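Local atomic coordinates of capsular polysaccharide biosynthesis protein (Burkholderia pseudomallei, PDB entry 4BQN), a protein that binds coenzyme A and probably acts as an acetyltransferase in the biosynthesis of capsular polysaccharide. Residues S148-D152 against T304-R308. The protein carries 1 engineered substitution. Sequence-based numbering, arbitrary orientation. Where two conformers were deposited one is given.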
ATOM      1  N   SER A 148      -2.865  16.141  17.898  1.00 12.12           N
ATOM      2  CA  SER A 148      -4.112  15.377  17.950  1.00 11.99           C
ATOM      3  C   SER A 148      -3.890  13.932  17.510  1.00 11.62           C
ATOM      4  O   SER A 148      -4.325  12.991  18.171  1.00 12.91           O
ATOM      5  CB  SER A 148      -5.168  16.026  17.058  1.00 13.39           C
ATOM      6  OG  SER A 148      -6.402  15.337  17.184  1.00 12.80           O
ATOM      7  N   LEU A 149      -3.199  13.756  16.385  1.00 11.28           N
ATOM      8  CA  LEU A 149      -2.886  12.419  15.898  1.00 11.90           C
ATOM      9  C   LEU A 149      -2.062  11.641  16.921  1.00 12.76           C
ATOM     10  O   LEU A 149      -2.282  10.442  17.111  1.00 12.47           O
ATOM     11  CB  LEU A 149      -2.150  12.504  14.563  1.00 13.02           C
ATOM     12  CG  LEU A 149      -2.925  13.155  13.418  1.00 12.52           C
ATOM     13  CD1 LEU A 149      -2.029  13.304  12.189  1.00 15.58           C
ATOM     14  CD2 LEU A 149      -4.182  12.365  13.081  1.00 13.74           C
ATOM     15  N   ARG A 150      -1.127  12.321  17.590  1.00 10.73           N
ATOM     16  CA  ARG A 150      -0.299  11.651  18.595  0.70 11.41           C
ATOM     17  C   ARG A 150      -1.161  11.149  19.750  1.00 12.23           C
ATOM     18  O   ARG A 150      -0.998  10.003  20.202  1.00 12.78           O
ATOM     19  CB  ARG A 150       0.824  12.555  19.107  0.70 12.05           C
ATOM     20  CG  ARG A 150       1.586  11.937  20.265  0.70 11.50           C
ATOM     21  CD  ARG A 150       2.944  12.591  20.362  0.70 12.04           C
ATOM     22  NE  ARG A 150       3.815  11.887  21.294  0.70 13.56           N
ATOM     23  CZ  ARG A 150       5.142  12.008  21.317  0.70 13.93           C
ATOM     24  NH1 ARG A 150       5.767  12.799  20.454  0.70 16.19           N
ATOM     25  NH2 ARG A 150       5.851  11.331  22.204  0.70 21.68           N
ATOM     26  N   ILE A 151      -2.074  11.980  20.228  1.00 11.97           N
ATOM     27  CA  ILE A 151      -3.004  11.550  21.268  1.00 12.09           C
ATOM     28  C   ILE A 151      -3.791  10.315  20.813  1.00 12.99           C
ATOM     29  O   ILE A 151      -4.071   9.412  21.621  1.00 13.88           O
ATOM     30  CB  ILE A 151      -3.945  12.705  21.677  1.00 12.53           C
ATOM     31  CG1 ILE A 151      -3.142  13.764  22.453  1.00 13.74           C
ATOM     32  CG2 ILE A 151      -5.135  12.215  22.495  1.00 15.55           C
ATOM     33  CD1 ILE A 151      -3.807  15.123  22.550  1.00 15.70           C
ATOM     34  N   ASP A 152      -4.086  10.245  19.513  1.00 11.99           N
ATOM     35  CA  ASP A 152      -4.905   9.168  18.964  1.00 11.96           C
ATOM     36  C   ASP A 152      -4.113   8.013  18.355  1.00 12.02           C
ATOM     37  O   ASP A 152      -4.709   7.175  17.676  1.00 12.32           O
ATOM     38  CB  ASP A 152      -5.864   9.740  17.913  1.00 12.75           C
ATOM     39  CG  ASP A 152      -6.925  10.635  18.521  1.00 13.95           C
ATOM     40  OD1 ASP A 152      -7.149  10.549  19.753  1.00 16.74           O
ATOM     41  OD2 ASP A 152      -7.539  11.432  17.770  1.00 15.75           O
ATOM     42  N   THR A 304     -11.579  14.505  14.288  1.00 14.54           N
ATOM     43  CA  THR A 304     -11.088  14.964  15.580  1.00 14.48           C
ATOM     44  C   THR A 304      -9.925  15.939  15.414  1.00 12.75           C
ATOM     45  O   THR A 304      -9.902  16.985  16.072  1.00 14.48           O
ATOM     46  CB  THR A 304     -10.682  13.779  16.466  1.00 15.73           C
ATOM     47  OG1 THR A 304     -11.859  13.046  16.805  1.00 21.53           O
ATOM     48  CG2 THR A 304     -10.003  14.245  17.747  1.00 16.16           C
ATOM     49  N   ALA A 305      -8.968  15.612  14.543  1.00 13.45           N
ATOM     50  CA  ALA A 305      -7.838  16.507  14.288  1.00 13.15           C
ATOM     51  C   ALA A 305      -8.309  17.841  13.698  1.00 13.63           C
ATOM     52  O   ALA A 305      -7.831  18.900  14.107  1.00 15.24           O
ATOM     53  CB  ALA A 305      -6.819  15.849  13.374  1.00 15.05           C
ATOM     54  N   LEU A 306      -9.258  17.784  12.757  1.00 14.60           N
ATOM     55  CA  LEU A 306      -9.768  18.994  12.131  1.00 16.51           C
ATOM     56  C   LEU A 306     -10.426  19.898  13.188  1.00 15.28           C
ATOM     57  O   LEU A 306     -10.210  21.116  13.194  1.00 20.42           O
ATOM     58  CB  LEU A 306     -10.753  18.642  11.017  1.00 21.79           C
ATOM     59  CG  LEU A 306     -11.070  19.686   9.950  1.00 24.06           C
ATOM     60  CD1 LEU A 306      -9.843  19.974   9.094  1.00 28.23           C
ATOM     61  CD2 LEU A 306     -12.244  19.210   9.108  1.00 26.72           C
ATOM     62  N   ARG A 307     -11.218  19.287  14.078  1.00 15.84           N
ATOM     63  CA  ARG A 307     -11.921  20.017  15.134  0.60 17.66           C
ATOM     64  C   ARG A 307     -10.937  20.615  16.142  1.00 17.48           C
ATOM     65  O   ARG A 307     -11.023  21.799  16.489  1.00 20.05           O
ATOM     66  CB  ARG A 307     -12.941  19.105  15.840  0.60 18.96           C
ATOM     67  CG  ARG A 307     -13.540  19.699  17.107  0.60 19.83           C
ATOM     68  CD  ARG A 307     -14.481  18.743  17.827  0.60 27.84           C
ATOM     69  NE  ARG A 307     -13.830  17.505  18.266  0.60 31.33           N
ATOM     70  CZ  ARG A 307     -13.017  17.391  19.316  0.60 40.24           C
ATOM     71  NH1 ARG A 307     -12.714  18.445  20.071  0.60 37.72           N
ATOM     72  NH2 ARG A 307     -12.498  16.209  19.610  0.60 40.40           N
ATOM     73  N   ARG A 308     -10.008  19.795  16.624  1.00 16.45           N
ATOM     74  CA  ARG A 308      -9.054  20.264  17.621  1.00 17.87           C
ATOM     75  C   ARG A 308      -8.181  21.406  17.109  1.00 17.49           C
ATOM     76  O   ARG A 308      -7.903  22.348  17.845  1.00 19.95           O
ATOM     77  CB  ARG A 308      -8.176  19.127  18.119  1.00 16.87           C
ATOM     78  CG  ARG A 308      -8.901  18.185  19.060  1.00 15.67           C
ATOM     79  CD  ARG A 308      -8.021  17.019  19.408  1.00 15.89           C
ATOM     80  NE  ARG A 308      -8.657  16.128  20.362  1.00 15.70           N
ATOM     81  CZ  ARG A 308      -8.285  14.873  20.576  1.00 15.53           C
ATOM     82  NH1 ARG A 308      -7.303  14.322  19.859  1.00 16.12           N
ATOM     83  NH2 ARG A 308      -8.925  14.157  21.491  1.00 18.38           N
TER
HETATM   84  O   HOH W   1     -10.031  10.302  17.547  1.00 21.30           O
HETATM   85  O   HOH W   2      -8.626  11.470  21.729  1.00 24.11           O
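Arg308 reaches from helix 300-310 to the C-terminal end of helix 142-151, and Ser148 and Asp152, one turn apart there, share its NH1. One N-H of NH1 is given to Ser148 OG at 3.0 Å, with the hydroxyl oxygen lying at the guanidinium edge and tilted slightly from its plane. The serine OG stands anti to its own backbone N (chi1 -176°), which puts the hydroxyl against both Arg308 NH1 and Ala305. Asp152 OD2 forms a looser salt bridge with the same nitrogen, at 3.6 Å, and meets it obliquely, the carboxylate and guanidinium planes being 38° apart. A water bridges the other terminal nitrogen: it accepts from Arg308 NH2 at 2.7 Å and donates to Asp152 OD1, which tethers the two charged groups a second time and should help to fix their mutual tilt. Extended from CG to NE, the arginine chain carries its guanidinium across to helix 142-151. Over the centre of one guanidinium face sits the methyl CG2 of Thr304, one turn earlier on the same helix; with OG1 beside the backbone N (chi1 -67°), the threonine hydroxyl bonds to the carbonyl of Arg300. Beside this polar cluster the helices come close, Ser148 and Ala305 having their CA atoms 5.3 Å apart, consistent with their small side chains. Leu149 CD2 approaches the Ala305 methyl loosely, at 4.4 Å. Far from the coenzyme A pocket, this is helix-helix packing through small residues, with an arginine-aspartate salt bridge at its side that joins the C-terminal helix to the end of helix 142-151.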